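Local atomic coordinates of beta-lactamase (Serratia marcescens, PDB entry 5GWA), a protein that is a class A extended-spectrum beta-lactamase, thought to hydrolyse beta-lactam antibiotics and so give resistance, and is inhibited by avibactam. Residues K71-K76 / N95-F100; T107-D112 / L189-E194; K19-V24 / Y249-S254; P199-G204 / V259-I264. All coordinates share one frame; numbering follows the deposited sequence. Where two conformers were deposited one is given.

Contact 1. Residues K71-K76 / N95-F100; sequences KLFVKK and NLELSF. With NA (sodium ion), chain O; SO4 (sulfate ion), chain D.
Strands 71-74 and 96-99 pair antiparallel through L72 with L98 and V74 with L96, both hydrogen-bonded pairs, in a two-stranded sheet, the strand directions 142° apart. L98 N donates to L72 O at 2.9 Å. N95 and L96 both face V74, a G1 beta bulge, and the bulge residue turns its carboxamide toward the backbone just past strand 71-74: N95 OD1 accepts K76 N at 2.9 Å, the donor standing well above the amide carbonyl plane. The F73 ring, its CG anti to the backbone N (chi1 -169°), leans over the bulge, with L96 N over one face, CZ 3.5 Å from N95 C and E97 CG at the ring edge. On the side of L72, V74 and L98, L72 CD2 meets F100 CZ at 3.7 Å and V74 CG2 meets L98 CD1 at 4.0 Å; I103 and I118 of the neighbouring helices cover this face. E97 O binds a sodium ion at 2.8 Å. The chemistry is thus divided by face, an apolar side set against the helices and an outer side carrying F73 and E97, with a side-chain amide extending the backbone bonding beyond the bulge.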
loop_
_atom_site.group_PDB
_atom_site.type_symbol
_atom_site.label_atom_id
_atom_site.label_comp_id
_atom_site.label_asym_id
_atom_site.label_seq_id
_atom_site.Cartn_x
_atom_site.Cartn_y
_atom_site.Cartn_z
ATOM N N LYS A 71 9.676 -1.790 23.447
ATOM C CA LYS A 71 9.831 -1.314 22.065
ATOM C C LYS A 71 10.828 -2.110 21.239
ATOM O O LYS A 71 11.929 -2.448 21.709
ATOM C CB LYS A 71 10.277 0.136 22.042
ATOM C CG LYS A 71 9.304 1.068 22.754
ATOM C CD LYS A 71 9.708 2.504 22.587
ATOM C CE LYS A 71 8.810 3.414 23.412
ATOM N NZ LYS A 71 9.189 4.839 23.317
ATOM N N LEU A 72 10.430 -2.407 20.001
ATOM C CA LEU A 72 11.312 -2.900 18.970
ATOM C C LEU A 72 12.013 -1.780 18.241
ATOM O O LEU A 72 11.416 -0.719 18.015
ATOM C CB LEU A 72 10.526 -3.741 17.962
ATOM C CG LEU A 72 9.767 -4.941 18.494
ATOM C CD1 LEU A 72 8.984 -5.645 17.417
ATOM C CD2 LEU A 72 10.740 -5.916 19.119
ATOM N N PHE A 73 13.256 -2.019 17.795
ATOM C CA PHE A 73 13.861 -1.082 16.866
ATOM C C PHE A 73 13.439 -1.426 15.454
ATOM O O PHE A 73 13.700 -2.508 14.967
ATOM C CB PHE A 73 15.403 -1.093 16.968
ATOM C CG PHE A 73 16.055 0.051 16.225
ATOM C CD1 PHE A 73 16.134 1.284 16.798
ATOM C CD2 PHE A 73 16.484 -0.111 14.919
ATOM C CE1 PHE A 73 16.697 2.355 16.112
ATOM C CE2 PHE A 73 17.037 0.961 14.223
ATOM C CZ PHE A 73 17.143 2.173 14.828
ATOM N N VAL A 74 12.670 -0.533 14.833
ATOM C CA VAL A 74 12.171 -0.747 13.495
ATOM C C VAL A 74 13.098 -0.067 12.505
ATOM O O VAL A 74 13.214 1.166 12.477
ATOM C CB VAL A 74 10.728 -0.201 13.384
ATOM C CG1 VAL A 74 10.193 -0.329 11.953
ATOM C CG2 VAL A 74 9.835 -0.949 14.377
ATOM N N LYS A 75 13.862 -0.898 11.810
ATOM C CA LYS A 75 14.802 -0.414 10.783
ATOM C C LYS A 75 14.057 0.193 9.618
ATOM O O LYS A 75 12.962 -0.206 9.320
ATOM C CB LYS A 75 15.647 -1.582 10.244
ATOM C CG LYS A 75 16.681 -2.078 11.230
ATOM C CD LYS A 75 17.663 -3.040 10.566
ATOM C CE LYS A 75 17.080 -4.423 10.379
ATOM N NZ LYS A 75 18.182 -5.415 10.166
ATOM N N LYS A 76 14.713 1.070 8.866
ATOM C CA LYS A 76 14.103 1.576 7.646
ATOM C C LYS A 76 13.759 0.415 6.692
ATOM O O LYS A 76 12.711 0.411 6.062
ATOM C CB LYS A 76 15.035 2.585 6.998
ATOM C CG LYS A 76 14.681 2.967 5.586
ATOM C CD LYS A 76 14.135 4.383 5.542
ATOM C CE LYS A 76 14.156 4.874 4.117
ATOM N NZ LYS A 76 13.855 3.751 3.168
ATOM N N ASN A 95 13.992 3.627 11.291
ATOM C CA ASN A 95 15.069 3.638 12.287
ATOM C C ASN A 95 14.648 4.292 13.593
ATOM O O ASN A 95 15.235 5.264 14.094
ATOM C CB ASN A 95 16.300 4.311 11.694
ATOM C CG ASN A 95 16.849 3.556 10.526
ATOM O OD1 ASN A 95 16.770 2.343 10.452
ATOM N ND2 ASN A 95 17.459 4.287 9.598
ATOM N N LEU A 96 13.632 3.704 14.204
ATOM C CA LEU A 96 13.117 4.214 15.449
ATOM C C LEU A 96 12.525 3.114 16.314
ATOM O O LEU A 96 12.204 2.046 15.815
ATOM C CB LEU A 96 12.105 5.330 15.218
ATOM C CG LEU A 96 10.672 4.942 14.870
ATOM C CD1 LEU A 96 9.775 6.177 15.003
ATOM C CD2 LEU A 96 10.545 4.280 13.515
ATOM N N GLU A 97 12.413 3.407 17.610
ATOM C CA GLU A 97 11.863 2.480 18.583
ATOM C C GLU A 97 10.351 2.624 18.580
ATOM O O GLU A 97 9.871 3.739 18.795
ATOM C CB GLU A 97 12.384 2.849 19.962
ATOM C CG GLU A 97 13.910 2.899 20.029
ATOM C CD GLU A 97 14.440 3.723 21.191
ATOM O OE1 GLU A 97 13.664 4.415 21.903
ATOM O OE2 GLU A 97 15.640 3.616 21.471
ATOM N N LEU A 98 9.632 1.518 18.401
ATOM C CA LEU A 98 8.145 1.509 18.475
ATOM C C LEU A 98 7.703 0.398 19.432
ATOM O O LEU A 98 8.146 -0.708 19.345
ATOM C CB LEU A 98 7.533 1.288 17.099
ATOM C CG LEU A 98 7.752 2.400 16.076
ATOM C CD1 LEU A 98 7.177 1.990 14.733
ATOM C CD2 LEU A 98 7.181 3.715 16.501
ATOM N N SER A 99 6.695 0.681 20.232
ATOM C CA SER A 99 6.207 -0.328 21.162
ATOM C C SER A 99 5.495 -1.453 20.447
ATOM O O SER A 99 4.889 -1.254 19.380
ATOM C CB SER A 99 5.247 0.271 22.201
ATOM O OG SER A 99 4.052 0.813 21.598
ATOM N N PHE A 100 5.450 -2.612 21.082
ATOM C CA PHE A 100 4.627 -3.697 20.589
ATOM C C PHE A 100 3.187 -3.192 20.469
ATOM O O PHE A 100 2.485 -3.557 19.536
ATOM C CB PHE A 100 4.646 -4.889 21.545
ATOM C CG PHE A 100 5.951 -5.573 21.609
ATOM C CD1 PHE A 100 6.331 -6.482 20.643
ATOM C CD2 PHE A 100 6.811 -5.356 22.699
ATOM C CE1 PHE A 100 7.559 -7.113 20.694
ATOM C CE2 PHE A 100 8.013 -6.008 22.766
ATOM C CZ PHE A 100 8.396 -6.885 21.769
HETATM NA NA NA O . 7.900 5.158 20.176
HETATM S S SO4 D . 11.570 5.003 1.064
HETATM O O1 SO4 D . 12.722 5.489 0.262
HETATM O O2 SO4 D . 10.367 5.711 0.643
HETATM O O3 SO4 D . 11.468 3.548 0.789
HETATM O O4 SO4 D . 11.831 5.155 2.526
#

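Contact 2. Residues T107-D112 / L189-E194. With NA (sodium ion), chain T; NXL ((2S,5R)-1-formyl-5-[(sulfooxy)amino]piperidine-2-carboxamide), chain B.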
loop_
_atom_site.group_PDB
_atom_site.type_symbol
_atom_site.label_atom_id
_atom_site.label_comp_id
_atom_site.label_asym_id
_atom_site.label_seq_id
_atom_site.Cartn_x
_atom_site.Cartn_y
_atom_site.Cartn_z
ATOM N N THR A 107 -1.041 -2.855 12.875
ATOM C CA THR A 107 -1.127 -4.125 12.133
ATOM C C THR A 107 -2.564 -4.633 12.081
ATOM O O THR A 107 -3.009 -5.167 11.070
ATOM C CB THR A 107 -0.236 -5.167 12.809
ATOM O OG1 THR A 107 1.119 -4.707 12.730
ATOM C CG2 THR A 107 -0.332 -6.484 12.075
ATOM N N VAL A 108 -3.278 -4.530 13.208
ATOM C CA VAL A 108 -4.636 -5.086 13.292
ATOM C C VAL A 108 -5.682 -4.056 12.885
ATOM O O VAL A 108 -6.428 -4.279 11.926
ATOM C CB VAL A 108 -4.963 -5.601 14.699
ATOM C CG1 VAL A 108 -6.432 -5.994 14.821
ATOM C CG2 VAL A 108 -4.052 -6.748 15.036
ATOM N N SER A 109 -5.690 -2.872 13.487
ATOM C CA SER A 109 -6.781 -1.894 13.228
ATOM C C SER A 109 -6.625 -1.252 11.861
ATOM O O SER A 109 -7.633 -0.908 11.228
ATOM C CB SER A 109 -6.832 -0.804 14.303
ATOM O OG SER A 109 -6.915 -1.453 15.569
ATOM N N HIS A 110 -5.393 -1.055 11.403
ATOM C CA HIS A 110 -5.132 -0.410 10.124
ATOM C C HIS A 110 -4.490 -1.359 9.108
ATOM O O HIS A 110 -4.163 -0.929 8.031
ATOM C CB HIS A 110 -4.262 0.817 10.320
ATOM C CG HIS A 110 -4.989 1.948 10.938
ATOM N ND1 HIS A 110 -5.213 2.088 12.291
ATOM C CD2 HIS A 110 -5.581 3.010 10.345
ATOM C CE1 HIS A 110 -5.934 3.180 12.498
ATOM N NE2 HIS A 110 -6.169 3.749 11.332
ATOM N N SER A 111 -4.395 -2.637 9.458
ATOM C CA SER A 111 -3.886 -3.663 8.550
ATOM C C SER A 111 -2.524 -3.372 7.961
ATOM O O SER A 111 -2.236 -3.764 6.833
ATOM C CB SER A 111 -4.889 -3.952 7.452
ATOM O OG SER A 111 -4.826 -5.333 7.086
ATOM N N ASP A 112 -1.635 -2.735 8.712
ATOM C CA ASP A 112 -0.292 -2.520 8.196
ATOM C C ASP A 112 0.435 -3.790 7.802
ATOM O O ASP A 112 0.517 -4.760 8.590
ATOM C CB ASP A 112 0.536 -1.774 9.238
ATOM C CG ASP A 112 1.753 -1.149 8.642
ATOM O OD1 ASP A 112 2.733 -1.843 8.437
ATOM O OD2 ASP A 112 1.720 0.062 8.395
ATOM N N LEU A 189 -9.110 -7.192 21.848
ATOM C CA LEU A 189 -10.521 -6.879 21.542
ATOM C C LEU A 189 -10.739 -5.411 21.246
ATOM O O LEU A 189 -11.415 -5.050 20.275
ATOM C CB LEU A 189 -11.449 -7.352 22.676
ATOM C CG LEU A 189 -12.952 -7.169 22.408
ATOM C CD1 LEU A 189 -13.430 -7.860 21.160
ATOM C CD2 LEU A 189 -13.768 -7.698 23.582
ATOM N N ASN A 190 -10.186 -4.500 22.076
ATOM C CA ASN A 190 -10.348 -3.088 21.824
ATOM C C ASN A 190 -9.767 -2.756 20.444
ATOM O O ASN A 190 -10.351 -1.977 19.695
ATOM C CB ASN A 190 -9.660 -2.242 22.900
ATOM C CG ASN A 190 -10.476 -2.141 24.181
ATOM O OD1 ASN A 190 -11.688 -2.155 24.161
ATOM N ND2 ASN A 190 -9.793 -1.925 25.279
ATOM N N THR A 191 -8.643 -3.388 20.130
ATOM C CA THR A 191 -7.931 -3.074 18.886
ATOM C C THR A 191 -8.804 -3.500 17.656
ATOM O O THR A 191 -8.982 -2.730 16.677
ATOM C CB THR A 191 -6.578 -3.760 18.908
ATOM O OG1 THR A 191 -5.795 -3.219 20.007
ATOM C CG2 THR A 191 -5.856 -3.541 17.639
ATOM N N MET A 192 -9.492 -4.611 17.821
ATOM C CA MET A 192 -10.434 -5.093 16.778
ATOM C C MET A 192 -11.723 -4.287 16.612
ATOM O O MET A 192 -12.239 -4.117 15.519
ATOM C CB MET A 192 -10.760 -6.545 17.057
ATOM C CG MET A 192 -9.589 -7.481 16.806
ATOM S SD MET A 192 -9.883 -9.183 17.239
ATOM C CE MET A 192 -11.046 -9.610 15.931
ATOM N N ILE A 193 -12.218 -3.694 17.711
ATOM C CA ILE A 193 -13.300 -2.728 17.617
ATOM C C ILE A 193 -12.886 -1.422 16.995
ATOM O O ILE A 193 -13.631 -0.807 16.218
ATOM C CB ILE A 193 -13.953 -2.497 19.013
ATOM C CG1 ILE A 193 -14.513 -3.817 19.551
ATOM C CG2 ILE A 193 -15.048 -1.468 18.901
ATOM C CD1 ILE A 193 -14.857 -3.765 21.048
ATOM N N GLU A 194 -11.624 -1.037 17.263
ATOM C CA GLU A 194 -11.019 0.159 16.725
ATOM C C GLU A 194 -10.641 0.041 15.256
ATOM O O GLU A 194 -10.207 1.006 14.652
ATOM C CB GLU A 194 -9.783 0.522 17.564
ATOM C CG GLU A 194 -10.142 1.125 18.932
ATOM C CD GLU A 194 -8.994 1.221 19.927
ATOM O OE1 GLU A 194 -7.822 0.928 19.586
ATOM O OE2 GLU A 194 -9.273 1.646 21.084
HETATM NA NA NA T . -14.603 -1.594 13.654
HETATM O OAC NXL B . -5.485 -8.189 3.255
HETATM C CAN NXL B . -4.682 -7.395 3.735
HETATM N N NXL B . -4.083 -6.496 3.095
HETATM C CAJ NXL B . -3.399 -5.414 3.773
HETATM C CA NXL B . -4.216 -6.437 1.646
HETATM C C NXL B . -2.963 -6.684 0.878
HETATM O O NXL B . -1.881 -6.779 1.430
HETATM N NAA NXL B . -3.102 -6.649 -0.450
HETATM C CB NXL B . -4.804 -5.102 1.266
HETATM C CAH NXL B . -4.133 -3.938 1.956
HETATM C CAO NXL B . -4.103 -4.114 3.468
HETATM N NAK NXL B . -5.398 -4.028 4.175
HETATM O OAL NXL B . -6.477 -4.274 3.461
HETATM S SAR NXL B . -7.703 -4.717 4.267
HETATM O OAD NXL B . -8.449 -3.510 4.432
HETATM O OAE NXL B . -8.611 -5.599 3.622
HETATM O OAG NXL B . -7.070 -5.621 5.470
HETATM O O HOH W 1 -6.159 0.409 17.509
#
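S109 reaches helix 182-193 from the last turn of helix 100-109. Its CB lies 3.7 Å from T191 O and 3.8 Å from E194 O, over the C-terminal end of the facing helix. With OG anti to the carbonyl carbon (chi1 -54°), the hydroxyl donates to T191 O at 2.7 Å, arriving from above the carbonyl plane, and its oxygen also sits 3.1 Å from T191 CG2. A water donates to S109 OG at 2.8 Å and to E194 OE1, so the same hydroxyl gives one bond and takes another. In the class A fold this joins two helices of the helical part of the enzyme, next to the active site in sequence: two residues further along the chain, S111 OG donates to the sulfate oxygen OAG of bound avibactam at 2.8 Å and is also bonded to K50 and K215. Beside the serine, V108 CB packs on T191 CG2 at 3.7 Å, the two side chains crossing at about a right angle, while V108 CG1 touches M192 CG at 4.0 Å.

Contact 3. Residues K19-V24 / Y249-S254; sequences KAKVGV and YVSDSS
Strands 21-24 and 249-251 run antiparallel at 165°, with axes 4.7 Å apart, and are joined through the hydrogen-bonded pairs K21 with S251 and G23 with Y249. They are neighbouring strands of the five-stranded antiparallel sheet of the class A beta-lactamase fold, where the first strand lies next to the last. V22 and V250 form the non-hydrogen-bonded pair between them and point the same way, CG2 of the former 4.2 Å from CG1 of the latter; V250 also packs on I263 and I264 of helix 257-276. A20 CB extends this apolar patch, 3.8 Å from V250 CG1, and meets S253 CB at 3.5 Å. Y249 lies on the other face, its ring edge turned to G23 O and its hydroxyl bonded to T167. Beyond S251 the chain turns a corner at the G1 bulge formed by D252 and S253 opposite T227, and one further backbone bond joins S254 N to K19 O at 2.9 Å. S251 takes the crowded position between its backbone N and carbonyl carbon (chi1 74°), which carries its hydroxyl back over the strand partner, and K21 O accepts both S251 N and S251 OG, each at 2.8 Å.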
loop_
_atom_site.group_PDB
_atom_site.type_symbol
_atom_site.label_atom_id
_atom_site.label_comp_id
_atom_site.label_asym_id
_atom_site.label_seq_id
_atom_site.Cartn_x
_atom_site.Cartn_y
_atom_site.Cartn_z
ATOM N N LYS A 19 -20.875 -13.979 -9.040
ATOM C CA LYS A 19 -19.796 -14.693 -9.704
ATOM C C LYS A 19 -18.578 -14.716 -8.799
ATOM O O LYS A 19 -17.542 -14.154 -9.110
ATOM C CB LYS A 19 -19.486 -14.085 -11.064
ATOM C CG LYS A 19 -20.685 -14.132 -12.001
ATOM C CD LYS A 19 -20.282 -13.868 -13.445
ATOM C CE LYS A 19 -21.497 -13.924 -14.370
ATOM N NZ LYS A 19 -21.341 -13.070 -15.583
ATOM N N ALA A 20 -18.697 -15.506 -7.739
ATOM C CA ALA A 20 -17.652 -15.661 -6.738
ATOM C C ALA A 20 -17.967 -16.884 -5.915
ATOM O O ALA A 20 -19.107 -17.342 -5.847
ATOM C CB ALA A 20 -17.600 -14.445 -5.810
ATOM N N LYS A 21 -16.927 -17.419 -5.285
ATOM C CA LYS A 21 -17.044 -18.539 -4.355
ATOM C C LYS A 21 -17.034 -17.942 -2.954
ATOM O O LYS A 21 -15.984 -17.463 -2.503
ATOM C CB LYS A 21 -15.867 -19.508 -4.510
ATOM C CG LYS A 21 -16.014 -20.701 -3.570
ATOM C CD LYS A 21 -14.787 -21.603 -3.454
ATOM C CE LYS A 21 -14.762 -22.699 -4.507
ATOM N NZ LYS A 21 -16.076 -23.322 -4.813
ATOM N N VAL A 22 -18.164 -17.993 -2.285
ATOM C CA VAL A 22 -18.317 -17.248 -1.025
ATOM C C VAL A 22 -18.471 -18.238 0.122
ATOM O O VAL A 22 -19.414 -19.013 0.179
ATOM C CB VAL A 22 -19.499 -16.293 -1.058
ATOM C CG1 VAL A 22 -19.583 -15.497 0.236
ATOM C CG2 VAL A 22 -19.389 -15.352 -2.256
ATOM N N GLY A 23 -17.541 -18.186 1.065
ATOM C CA GLY A 23 -17.598 -19.024 2.256
ATOM C C GLY A 23 -18.127 -18.249 3.429
ATOM O O GLY A 23 -17.709 -17.113 3.652
ATOM N N VAL A 24 -19.053 -18.845 4.152
ATOM C CA VAL A 24 -19.699 -18.167 5.278
ATOM C C VAL A 24 -19.698 -19.080 6.498
ATOM O O VAL A 24 -20.064 -20.240 6.393
ATOM C CB VAL A 24 -21.154 -17.823 4.982
ATOM C CG1 VAL A 24 -21.762 -17.090 6.173
ATOM C CG2 VAL A 24 -21.254 -16.985 3.725
ATOM N N TYR A 249 -15.829 -14.934 3.409
ATOM C CA TYR A 249 -14.736 -14.891 2.448
ATOM C C TYR A 249 -15.316 -14.874 1.042
ATOM O O TYR A 249 -15.934 -15.838 0.619
ATOM C CB TYR A 249 -13.838 -16.138 2.575
ATOM C CG TYR A 249 -13.240 -16.272 3.931
ATOM C CD1 TYR A 249 -13.927 -16.889 4.960
ATOM C CD2 TYR A 249 -11.961 -15.791 4.195
ATOM C CE1 TYR A 249 -13.364 -17.020 6.213
ATOM C CE2 TYR A 249 -11.446 -15.802 5.474
ATOM C CZ TYR A 249 -12.150 -16.394 6.463
ATOM O OH TYR A 249 -11.559 -16.432 7.689
ATOM N N VAL A 250 -15.262 -13.728 0.356
ATOM C CA VAL A 250 -15.661 -13.670 -1.050
ATOM C C VAL A 250 -14.435 -13.929 -1.901
ATOM O O VAL A 250 -13.505 -13.112 -1.945
ATOM C CB VAL A 250 -16.271 -12.284 -1.391
ATOM C CG1 VAL A 250 -16.688 -12.241 -2.854
ATOM C CG2 VAL A 250 -17.426 -11.944 -0.472
ATOM N N SER A 251 -14.355 -15.128 -2.503
ATOM C CA SER A 251 -13.125 -15.538 -3.155
ATOM C C SER A 251 -13.282 -15.727 -4.654
ATOM O O SER A 251 -14.376 -15.952 -5.128
ATOM C CB SER A 251 -12.526 -16.793 -2.492
ATOM O OG SER A 251 -13.262 -17.962 -2.831
ATOM N N ASP A 252 -12.154 -15.633 -5.353
ATOM C CA ASP A 252 -12.070 -15.837 -6.794
ATOM C C ASP A 252 -13.216 -15.196 -7.551
ATOM O O ASP A 252 -14.011 -15.844 -8.229
ATOM C CB ASP A 252 -11.936 -17.326 -7.080
ATOM C CG ASP A 252 -10.636 -17.890 -6.552
ATOM O OD1 ASP A 252 -9.714 -17.104 -6.239
ATOM O OD2 ASP A 252 -10.508 -19.140 -6.545
ATOM N N SER A 253 -13.405 -13.908 -7.264
ATOM C CA SER A 253 -14.561 -13.207 -7.723
ATOM C C SER A 253 -14.323 -12.444 -9.018
ATOM O O SER A 253 -13.327 -11.754 -9.181
ATOM C CB SER A 253 -15.010 -12.221 -6.652
ATOM O OG SER A 253 -16.145 -11.487 -7.070
ATOM N N SER A 254 -15.270 -12.634 -9.922
ATOM C CA SER A 254 -15.368 -11.825 -11.128
ATOM C C SER A 254 -16.119 -10.535 -10.923
ATOM O O SER A 254 -16.238 -9.738 -11.864
ATOM C CB SER A 254 -16.026 -12.670 -12.237
ATOM O OG SER A 254 -15.096 -13.640 -12.676
HETATM O O HOH W 2 -15.169 -15.952 -10.807
#

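Contact 4. Residues P199-G204 / V259-I264; sequences PKRLKG and VNEKII. With NA (sodium ion), chain M.
R201 and E261 form a salt bridge, with R201 NE donating to E261 OE2 at 2.8 Å along a nearly straight line (176°). The oxygen lies in the guanidinium plane, at its edge, and uses its anti lone pair, while the carboxylate plane stands almost perpendicular, 83° from the guanidinium. In the arginine chi2 and chi3, both -173°, carry NE straight out to the carboxylate. Its two terminal nitrogens are held by the sheet, NH2 by S218 OG and NH1 by G217 O and N231 O, which fixes the rotation of the group in the avibactam pocket.

Metal coordination adds to this: E261 OE2 also binds a sodium ion at 2.7 Å. The other carboxylate oxygen, OE1, pairs with K76 of the second subunit, though an overlapping sulfate leaves this side doubtful, whereas the K200 amine bonds N93 of that subunit.

Apolar contacts come from I264, one turn along helix 257-276. Its CG2 is 3.5 Å from L202 N and 3.8 Å from L202 CD2, and its CD1 lies 3.9 Å from R201 CD, crossing the aliphatic part of the arginine at a slant. L202 N itself is bonded to D232.

One carboxylate oxygen is therefore shared between an arginine and a sodium ion, and the bridge ties the loop 199-204 to the C-terminal helix beside the inhibitor.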
loop_
_atom_site.group_PDB
_atom_site.type_symbol
_atom_site.label_atom_id
_atom_site.label_comp_id
_atom_site.label_asym_id
_atom_site.label_seq_id
_atom_site.Cartn_x
_atom_site.Cartn_y
_atom_site.Cartn_z
ATOM N N PRO A 199 -15.273 -0.600 6.364
ATOM C CA PRO A 199 -16.474 -0.192 7.070
ATOM C C PRO A 199 -17.768 -0.500 6.316
ATOM O O PRO A 199 -18.832 -0.452 6.917
ATOM C CB PRO A 199 -16.285 1.326 7.184
ATOM C CG PRO A 199 -15.474 1.665 5.967
ATOM C CD PRO A 199 -14.471 0.553 5.924
ATOM N N LYS A 200 -17.670 -0.837 5.024
ATOM C CA LYS A 200 -18.844 -1.294 4.262
ATOM C C LYS A 200 -18.854 -2.802 4.019
ATOM O O LYS A 200 -19.624 -3.276 3.203
ATOM C CB LYS A 200 -18.964 -0.529 2.936
ATOM C CG LYS A 200 -18.975 0.989 3.127
ATOM C CD LYS A 200 -20.042 1.435 4.114
ATOM C CE LYS A 200 -20.811 2.651 3.617
ATOM N NZ LYS A 200 -20.054 3.904 3.877
ATOM N N ARG A 201 -18.201 -3.542 4.926
ATOM C CA ARG A 201 -18.221 -5.009 4.896
ATOM C C ARG A 201 -19.146 -5.524 5.980
ATOM O O ARG A 201 -20.324 -5.248 5.912
ATOM C CB ARG A 201 -16.783 -5.562 4.917
ATOM C CG ARG A 201 -15.969 -5.094 3.723
ATOM C CD ARG A 201 -14.601 -5.736 3.606
ATOM N NE ARG A 201 -13.816 -5.128 2.533
ATOM C CZ ARG A 201 -12.652 -5.594 2.089
ATOM N NH1 ARG A 201 -12.104 -6.672 2.618
ATOM N NH2 ARG A 201 -12.012 -4.949 1.150
ATOM N N LEU A 202 -18.680 -6.260 6.997
ATOM C CA LEU A 202 -19.594 -6.723 8.014
ATOM C C LEU A 202 -20.465 -5.624 8.589
ATOM O O LEU A 202 -21.645 -5.841 8.839
ATOM C CB LEU A 202 -18.896 -7.454 9.167
ATOM C CG LEU A 202 -18.228 -8.795 8.821
ATOM C CD1 LEU A 202 -17.364 -9.271 9.941
ATOM C CD2 LEU A 202 -19.266 -9.877 8.476
ATOM N N LYS A 203 -19.872 -4.466 8.872
ATOM C CA LYS A 203 -20.549 -3.316 9.468
ATOM C C LYS A 203 -21.516 -2.592 8.517
ATOM O O LYS A 203 -22.279 -1.748 8.939
ATOM C CB LYS A 203 -19.497 -2.318 9.963
ATOM C CG LYS A 203 -18.716 -2.786 11.199
ATOM C CD LYS A 203 -17.527 -1.883 11.474
ATOM C CE LYS A 203 -17.959 -0.493 11.902
ATOM N NZ LYS A 203 -18.516 -0.508 13.277
ATOM N N GLY A 204 -21.463 -2.889 7.222
ATOM C CA GLY A 204 -21.983 -1.958 6.227
ATOM C C GLY A 204 -23.454 -1.612 6.352
ATOM O O GLY A 204 -23.854 -0.466 6.062
ATOM N N VAL A 259 -19.456 -4.729 -5.304
ATOM C CA VAL A 259 -20.301 -5.917 -5.160
ATOM C C VAL A 259 -19.714 -6.899 -4.148
ATOM O O VAL A 259 -20.443 -7.397 -3.316
ATOM C CB VAL A 259 -20.459 -6.633 -6.514
ATOM C CG1 VAL A 259 -21.192 -7.957 -6.369
ATOM C CG2 VAL A 259 -21.224 -5.730 -7.474
ATOM N N ASN A 260 -18.407 -7.065 -4.168
ATOM C CA ASN A 260 -17.751 -7.982 -3.247
ATOM C C ASN A 260 -17.980 -7.546 -1.803
ATOM O O ASN A 260 -18.281 -8.373 -0.939
ATOM C CB ASN A 260 -16.275 -8.090 -3.601
ATOM C CG ASN A 260 -16.046 -8.789 -4.949
ATOM O OD1 ASN A 260 -16.827 -9.663 -5.316
ATOM N ND2 ASN A 260 -15.051 -8.361 -5.686
ATOM N N GLU A 261 -17.865 -6.243 -1.537
ATOM C CA GLU A 261 -18.124 -5.740 -0.206
ATOM C C GLU A 261 -19.587 -5.875 0.173
ATOM O O GLU A 261 -19.921 -6.250 1.280
ATOM C CB GLU A 261 -17.653 -4.290 -0.047
ATOM C CG GLU A 261 -16.171 -4.117 -0.269
ATOM C CD GLU A 261 -15.639 -2.825 0.332
ATOM O OE1 GLU A 261 -16.059 -1.754 -0.075
ATOM O OE2 GLU A 261 -14.793 -2.867 1.237
ATOM N N LYS A 262 -20.470 -5.565 -0.774
ATOM C CA LYS A 262 -21.879 -5.662 -0.550
ATOM C C LYS A 262 -22.332 -7.076 -0.231
ATOM O O LYS A 262 -23.183 -7.270 0.627
ATOM C CB LYS A 262 -22.607 -5.130 -1.793
ATOM C CG LYS A 262 -24.114 -5.127 -1.697
ATOM C CD LYS A 262 -24.616 -4.052 -0.754
ATOM C CE LYS A 262 -24.790 -2.717 -1.464
ATOM N NZ LYS A 262 -25.072 -1.602 -0.511
ATOM N N ILE A 263 -21.665 -8.078 -0.820
ATOM C CA ILE A 263 -21.974 -9.466 -0.473
ATOM C C ILE A 263 -21.769 -9.714 1.013
ATOM O O ILE A 263 -22.626 -10.289 1.693
ATOM C CB ILE A 263 -21.139 -10.456 -1.289
ATOM C CG1 ILE A 263 -21.653 -10.517 -2.744
ATOM C CG2 ILE A 263 -21.210 -11.856 -0.699
ATOM C CD1 ILE A 263 -20.698 -11.140 -3.713
ATOM N N ILE A 264 -20.653 -9.217 1.538
ATOM C CA ILE A 264 -20.391 -9.373 2.973
ATOM C C ILE A 264 -21.431 -8.649 3.813
ATOM O O ILE A 264 -21.974 -9.209 4.781
ATOM C CB ILE A 264 -18.977 -8.863 3.352
ATOM C CG1 ILE A 264 -17.910 -9.590 2.512
ATOM C CG2 ILE A 264 -18.716 -9.069 4.847
ATOM C CD1 ILE A 264 -16.505 -9.059 2.657
HETATM NA NA NA M . -15.488 -1.115 3.203
#

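In the fold
Contacts 2 and 4 are buried and lie near the inhibitor, whereas contacts 1 and 3 are partly buried strand pairings governed by backbone bonds. Contact 1, whose centre is about 24 Å from the centre of the chain, belongs to a small two-stranded sheet; contact 3 lies in the large sheet, on the opposite side of that centre. Strand 96-99 leads directly into helix 100-109, linking contacts 1 and 2 in sequence. Contacts 3 and 4 touch: strand 243-253 precedes helix 257-276, and S253 OG lies 2.6 Å from N260 OD1, a probable hydrogen bond. Charge dominates contact 4, a single hydroxyl bond and apolar packing contact 2. Across the assembly, contact 1 of one chain meets contact 4 of the other.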